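Local coordinates for protein yhhW (Escherichia coli, PDB 1TQ5) that cleaves the flavonol quercetin with molecular oxygen in vitro, as a metal-dependent dioxygenase of the pirin family whose physiological role is unknown, at residues 161-175 / 213-227. Sequence-based numbering, arbitrary orientation.
Sequences ELYRWALLKDEQSVH and ISIHADSDSEVLLFD
L225, I215 and L167 pack, with W165 and H175, between two antiparallel strand pairs, 161-167 with 221-227 and 172-175 with 213-217, which belong to the two facing sheets of the jelly-roll barrel of the C-terminal cupin domain and are joined at one end by the type II turn L168-E171 and the loop 218-220. W165 and V223 form a hydrogen-bonded pair (W165 N to V223 O, 2.7 Å), as do S173 and I215 in the other sheet. The two methyls of L225 have different rings as nearest neighbours: CD1 lies in the plane of the W165 ring, at its edge, 3.6 Å from CZ3, while CD2 touches the imidazole edge of H175, 3.3 Å from ND1, a buried nitrogen without a polar partner. CG of L225 stands anti to the backbone N (chi1 -170°), which sends the branch across to the facing sheet. Nearer these connections, L167 and I215 reach tip to tip from opposite sheets, their CD1 atoms a tight 3.4 Å apart, and the CB of A217 packs against L167 CB.

On the face of the 161-167/221-227 pair bearing R164, E222 stretches out so that its OE2 rests 3.5 Å from R164 CD; the guanidinium itself turns to Q142 and G88, and OE2 bonds to Y67 of the N-terminal domain. Replacing the E222 carboxylate by the methyl of an alanine would probably leave the Y67 hydroxyl without this acceptor and R164 CG and CD without the group they pack on. Farther along, L162 CD1 sits over the centre of the F226 ring, a CH-pi contact of 3.5 Å to the centroid. At the connected end, D220 OD1 accepts K169 N at 3.1 Å from above its carboxylate plane.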
loop_
_atom_site.group_PDB
_atom_site.type_symbol
_atom_site.label_atom_id
_atom_site.label_comp_id
_atom_site.label_asym_id
_atom_site.label_seq_id
_atom_site.Cartn_x
_atom_site.Cartn_y
_atom_site.Cartn_z
ATOM N N GLU A 161 9.316 6.973 -1.034
ATOM C CA GLU A 161 9.877 5.807 -0.368
ATOM C C GLU A 161 8.778 5.143 0.455
ATOM O O GLU A 161 7.928 5.823 1.031
ATOM C CB GLU A 161 11.014 6.209 0.565
ATOM C CG GLU A 161 12.186 6.879 -0.112
ATOM C CD GLU A 161 13.320 7.126 0.856
ATOM O OE1 GLU A 161 13.051 7.662 1.955
ATOM O OE2 GLU A 161 14.477 6.792 0.524
ATOM N N LEU A 162 8.804 3.818 0.506
ATOM C CA LEU A 162 7.835 3.047 1.272
ATOM C C LEU A 162 8.602 2.097 2.181
ATOM O O LEU A 162 9.493 1.376 1.734
ATOM C CB LEU A 162 6.920 2.231 0.346
ATOM C CG LEU A 162 5.958 1.243 1.029
ATOM C CD1 LEU A 162 4.992 1.989 1.953
ATOM C CD2 LEU A 162 5.185 0.459 -0.034
ATOM N N TYR A 163 8.258 2.114 3.460
ATOM C CA TYR A 163 8.899 1.256 4.441
ATOM C C TYR A 163 7.872 0.349 5.098
ATOM O O TYR A 163 6.716 0.740 5.283
ATOM C CB TYR A 163 9.541 2.090 5.549
ATOM C CG TYR A 163 10.620 3.044 5.110
ATOM C CD1 TYR A 163 11.966 2.700 5.223
ATOM C CD2 TYR A 163 10.300 4.302 4.603
ATOM C CE1 TYR A 163 12.966 3.588 4.849
ATOM C CE2 TYR A 163 11.291 5.197 4.223
ATOM C CZ TYR A 163 12.623 4.834 4.349
ATOM O OH TYR A 163 13.611 5.716 3.971
ATOM N N ARG A 164 8.290 -0.868 5.422
ATOM C CA ARG A 164 7.444 -1.795 6.156
ATOM C C ARG A 164 8.137 -1.776 7.515
ATOM O O ARG A 164 9.300 -2.156 7.630
ATOM C CB ARG A 164 7.476 -3.204 5.567
ATOM C CG ARG A 164 6.734 -4.203 6.441
ATOM C CD ARG A 164 6.534 -5.549 5.763
ATOM N NE ARG A 164 7.782 -6.182 5.347
ATOM C CZ ARG A 164 7.849 -7.394 4.805
ATOM N NH1 ARG A 164 9.022 -7.900 4.449
ATOM N NH2 ARG A 164 6.741 -8.104 4.621
ATOM N N TRP A 165 7.423 -1.312 8.533
ATOM C CA TRP A 165 7.984 -1.175 9.868
ATOM C C TRP A 165 7.367 -2.140 10.878
ATOM O O TRP A 165 6.196 -2.007 11.240
ATOM C CB TRP A 165 7.760 0.264 10.345
ATOM C CG TRP A 165 8.873 0.848 11.153
ATOM C CD1 TRP A 165 9.666 0.201 12.057
ATOM C CD2 TRP A 165 9.289 2.217 11.163
ATOM N NE1 TRP A 165 10.552 1.082 12.629
ATOM C CE2 TRP A 165 10.342 2.328 12.098
ATOM C CE3 TRP A 165 8.876 3.363 10.472
ATOM C CZ2 TRP A 165 10.989 3.541 12.359
ATOM C CZ3 TRP A 165 9.518 4.571 10.731
ATOM C CH2 TRP A 165 10.564 4.647 11.668
ATOM N N ALA A 166 8.151 -3.112 11.330
ATOM C CA ALA A 166 7.664 -4.063 12.323
ATOM C C ALA A 166 8.156 -3.582 13.685
ATOM O O ALA A 166 9.348 -3.344 13.869
ATOM C CB ALA A 166 8.192 -5.464 12.028
ATOM N N LEU A 167 7.238 -3.423 14.630
ATOM C CA LEU A 167 7.601 -2.957 15.965
ATOM C C LEU A 167 7.067 -3.861 17.063
ATOM O O LEU A 167 5.906 -4.259 17.044
ATOM C CB LEU A 167 7.074 -1.537 16.203
ATOM C CG LEU A 167 7.614 -0.397 15.341
ATOM C CD1 LEU A 167 6.909 0.886 15.728
ATOM C CD2 LEU A 167 9.115 -0.253 15.533
ATOM N N LEU A 168 7.927 -4.180 18.020
ATOM C CA LEU A 168 7.535 -5.012 19.147
ATOM C C LEU A 168 6.843 -4.107 20.157
ATOM O O LEU A 168 6.957 -2.883 20.082
ATOM C CB LEU A 168 8.771 -5.655 19.784
ATOM C CG LEU A 168 9.534 -6.641 18.900
ATOM C CD1 LEU A 168 10.859 -7.001 19.556
ATOM C CD2 LEU A 168 8.681 -7.879 18.662
ATOM N N LYS A 169 6.128 -4.706 21.099
ATOM C CA LYS A 169 5.431 -3.942 22.121
ATOM C C LYS A 169 6.424 -3.046 22.864
ATOM O O LYS A 169 7.560 -3.445 23.121
ATOM C CB LYS A 169 4.744 -4.895 23.100
ATOM C CG LYS A 169 3.882 -4.214 24.148
ATOM C CD LYS A 169 3.193 -5.242 25.030
ATOM C CE LYS A 169 2.257 -4.578 26.031
ATOM N NZ LYS A 169 1.620 -5.576 26.941
ATOM N N ASP A 170 5.991 -1.832 23.192
ATOM C CA ASP A 170 6.823 -0.863 23.904
ATOM C C ASP A 170 8.032 -0.349 23.122
ATOM O O ASP A 170 8.884 0.348 23.677
ATOM C CB ASP A 170 7.293 -1.445 25.241
ATOM C CG ASP A 170 6.199 -1.449 26.296
ATOM O OD1 ASP A 170 5.150 -2.092 26.076
ATOM O OD2 ASP A 170 6.391 -0.805 27.351
ATOM N N GLU A 171 8.116 -0.691 21.842
ATOM C CA GLU A 171 9.223 -0.229 21.013
ATOM C C GLU A 171 8.895 1.161 20.480
ATOM O O GLU A 171 7.732 1.560 20.444
ATOM C CB GLU A 171 9.465 -1.199 19.852
ATOM C CG GLU A 171 10.512 -0.732 18.850
ATOM C CD GLU A 171 10.864 -1.796 17.822
ATOM O OE1 GLU A 171 11.665 -1.498 16.908
ATOM O OE2 GLU A 171 10.347 -2.930 17.931
ATOM N N GLN A 172 9.918 1.902 20.077
ATOM C CA GLN A 172 9.714 3.248 19.561
ATOM C C GLN A 172 10.824 3.686 18.617
ATOM O O GLN A 172 11.991 3.330 18.798
ATOM C CB GLN A 172 9.630 4.240 20.717
ATOM C CG GLN A 172 10.794 4.131 21.686
ATOM C CD GLN A 172 10.927 5.343 22.577
ATOM O OE1 GLN A 172 11.191 6.450 22.102
ATOM N NE2 GLN A 172 10.743 5.145 23.879
ATOM N N SER A 173 10.451 4.465 17.609
ATOM C CA SER A 173 11.414 4.976 16.644
ATOM C C SER A 173 10.996 6.339 16.120
ATOM O O SER A 173 9.975 6.887 16.535
ATOM C CB SER A 173 11.583 3.998 15.482
ATOM O OG SER A 173 12.364 2.883 15.872
ATOM N N VAL A 174 11.799 6.877 15.210
ATOM C CA VAL A 174 11.543 8.187 14.622
ATOM C C VAL A 174 12.024 8.231 13.175
ATOM O O VAL A 174 13.044 7.633 12.838
ATOM C CB VAL A 174 12.285 9.307 15.402
ATOM C CG1 VAL A 174 12.012 10.661 14.762
ATOM C CG2 VAL A 174 11.856 9.309 16.860
ATOM N N HIS A 175 11.280 8.939 12.332
ATOM C CA HIS A 175 11.632 9.101 10.922
ATOM C C HIS A 175 11.663 10.605 10.647
ATOM O O HIS A 175 10.667 11.298 10.854
ATOM C CB HIS A 175 10.589 8.430 10.022
ATOM C CG HIS A 175 10.948 8.445 8.568
ATOM N ND1 HIS A 175 10.015 8.263 7.569
ATOM C CD2 HIS A 175 12.138 8.609 7.944
ATOM C CE1 HIS A 175 10.614 8.315 6.394
ATOM N NE2 HIS A 175 11.903 8.523 6.593
ATOM N N ILE A 213 8.494 11.936 12.604
ATOM C CA ILE A 213 7.392 11.032 12.896
ATOM C C ILE A 213 7.833 10.162 14.064
ATOM O O ILE A 213 8.818 9.427 13.958
ATOM C CB ILE A 213 7.071 10.123 11.685
ATOM C CG1 ILE A 213 6.626 10.973 10.490
ATOM C CG2 ILE A 213 6.007 9.109 12.058
ATOM C CD1 ILE A 213 5.359 11.761 10.718
ATOM N N SER A 214 7.123 10.270 15.182
ATOM C CA SER A 214 7.432 9.487 16.378
ATOM C C SER A 214 6.414 8.372 16.471
ATOM O O SER A 214 5.208 8.614 16.460
ATOM C CB SER A 214 7.354 10.348 17.640
ATOM O OG SER A 214 8.324 11.381 17.616
ATOM N N ILE A 215 6.904 7.147 16.570
ATOM C CA ILE A 215 6.027 6.004 16.638
ATOM C C ILE A 215 6.299 5.163 17.880
ATOM O O ILE A 215 7.447 4.849 18.195
ATOM C CB ILE A 215 6.196 5.145 15.367
ATOM C CG1 ILE A 215 5.150 4.037 15.322
ATOM C CG2 ILE A 215 7.598 4.559 15.325
ATOM C CD1 ILE A 215 5.191 3.239 14.016
ATOM N N HIS A 216 5.232 4.827 18.595
ATOM C CA HIS A 216 5.325 3.994 19.786
ATOM C C HIS A 216 4.346 2.837 19.609
ATOM O O HIS A 216 3.177 3.052 19.287
ATOM C CB HIS A 216 4.970 4.801 21.042
ATOM C CG HIS A 216 4.951 3.985 22.294
ATOM N ND1 HIS A 216 3.883 3.186 22.646
ATOM C CD2 HIS A 216 5.890 3.804 23.256
ATOM C CE1 HIS A 216 4.164 2.549 23.769
ATOM N NE2 HIS A 216 5.376 2.907 24.159
ATOM N N ALA A 217 4.821 1.611 19.805
ATOM C CA ALA A 217 3.963 0.438 19.650
ATOM C C ALA A 217 3.351 -0.000 20.980
ATOM O O ALA A 217 4.067 -0.370 21.912
ATOM C CB ALA A 217 4.755 -0.708 19.036
ATOM N N ASP A 218 2.023 0.035 21.057
ATOM C CA ASP A 218 1.314 -0.351 22.270
ATOM C C ASP A 218 1.198 -1.875 22.347
ATOM O O ASP A 218 0.895 -2.442 23.399
ATOM C CB ASP A 218 -0.071 0.303 22.293
ATOM C CG ASP A 218 -0.008 1.806 22.048
ATOM O OD1 ASP A 218 0.731 2.506 22.775
ATOM O OD2 ASP A 218 -0.700 2.290 21.125
ATOM N N SER A 219 1.434 -2.521 21.210
ATOM C CA SER A 219 1.414 -3.974 21.090
ATOM C C SER A 219 2.260 -4.274 19.858
ATOM O O SER A 219 2.580 -3.358 19.104
ATOM C CB SER A 219 -0.017 -4.490 20.902
ATOM O OG SER A 219 -0.636 -3.923 19.760
ATOM N N ASP A 220 2.651 -5.530 19.658
ATOM C CA ASP A 220 3.448 -5.866 18.482
ATOM C C ASP A 220 2.660 -5.349 17.289
ATOM O O ASP A 220 1.474 -5.636 17.156
ATOM C CB ASP A 220 3.639 -7.379 18.351
ATOM C CG ASP A 220 4.306 -7.991 19.566
ATOM O OD1 ASP A 220 5.346 -7.455 20.007
ATOM O OD2 ASP A 220 3.794 -9.013 20.074
ATOM N N SER A 221 3.311 -4.589 16.421
ATOM C CA SER A 221 2.609 -4.033 15.279
ATOM C C SER A 221 3.442 -4.023 14.013
ATOM O O SER A 221 4.617 -4.395 14.012
ATOM C CB SER A 221 2.187 -2.594 15.591
ATOM O OG SER A 221 1.496 -2.513 16.825
ATOM N N GLU A 222 2.806 -3.591 12.930
ATOM C CA GLU A 222 3.469 -3.451 11.644
ATOM C C GLU A 222 2.738 -2.350 10.898
ATOM O O GLU A 222 1.509 -2.354 10.822
ATOM C CB GLU A 222 3.414 -4.745 10.834
ATOM C CG GLU A 222 4.083 -4.617 9.466
ATOM C CD GLU A 222 4.096 -5.920 8.689
ATOM O OE1 GLU A 222 4.649 -6.914 9.211
ATOM O OE2 GLU A 222 3.558 -5.952 7.557
ATOM N N VAL A 223 3.494 -1.389 10.384
ATOM C CA VAL A 223 2.912 -0.293 9.630
ATOM C C VAL A 223 3.678 -0.091 8.345
ATOM O O VAL A 223 4.847 -0.475 8.227
ATOM C CB VAL A 223 2.951 1.048 10.408
ATOM C CG1 VAL A 223 2.160 0.932 11.700
ATOM C CG2 VAL A 223 4.396 1.448 10.688
ATOM N N LEU A 224 2.992 0.498 7.374
ATOM C CA LEU A 224 3.582 0.824 6.091
ATOM C C LEU A 224 3.735 2.332 6.175
ATOM O O LEU A 224 2.772 3.041 6.483
ATOM C CB LEU A 224 2.636 0.461 4.944
ATOM C CG LEU A 224 2.260 -1.017 4.777
ATOM C CD1 LEU A 224 1.346 -1.170 3.583
ATOM C CD2 LEU A 224 3.521 -1.859 4.584
ATOM N N LEU A 225 4.945 2.823 5.933
ATOM C CA LEU A 225 5.177 4.252 5.997
ATOM C C LEU A 225 5.515 4.774 4.616
ATOM O O LEU A 225 6.548 4.427 4.036
ATOM C CB LEU A 225 6.302 4.579 6.986
ATOM C CG LEU A 225 6.476 6.073 7.305
ATOM C CD1 LEU A 225 6.988 6.249 8.730
ATOM C CD2 LEU A 225 7.427 6.709 6.300
ATOM N N PHE A 226 4.610 5.591 4.087
ATOM C CA PHE A 226 4.767 6.189 2.770
ATOM C C PHE A 226 5.364 7.580 2.916
ATOM O O PHE A 226 4.727 8.452 3.501
ATOM C CB PHE A 226 3.403 6.331 2.096
ATOM C CG PHE A 226 2.731 5.027 1.781
ATOM C CD1 PHE A 226 2.913 4.418 0.544
ATOM C CD2 PHE A 226 1.878 4.430 2.704
ATOM C CE1 PHE A 226 2.245 3.233 0.231
ATOM C CE2 PHE A 226 1.208 3.254 2.405
ATOM C CZ PHE A 226 1.391 2.652 1.162
ATOM N N ASP A 227 6.579 7.786 2.406
ATOM C CA ASP A 227 7.229 9.106 2.443
ATOM C C ASP A 227 6.955 9.692 1.052
ATOM O O ASP A 227 7.587 9.302 0.064
ATOM C CB ASP A 227 8.741 8.964 2.658
ATOM C CG ASP A 227 9.412 10.290 3.023
ATOM O OD1 ASP A 227 9.222 11.285 2.289
ATOM O OD2 ASP A 227 10.133 10.334 4.045
HETATM O O HOH W 1 7.614 2.343 25.552
HETATM O O HOH W 2 5.557 1.537 26.690
#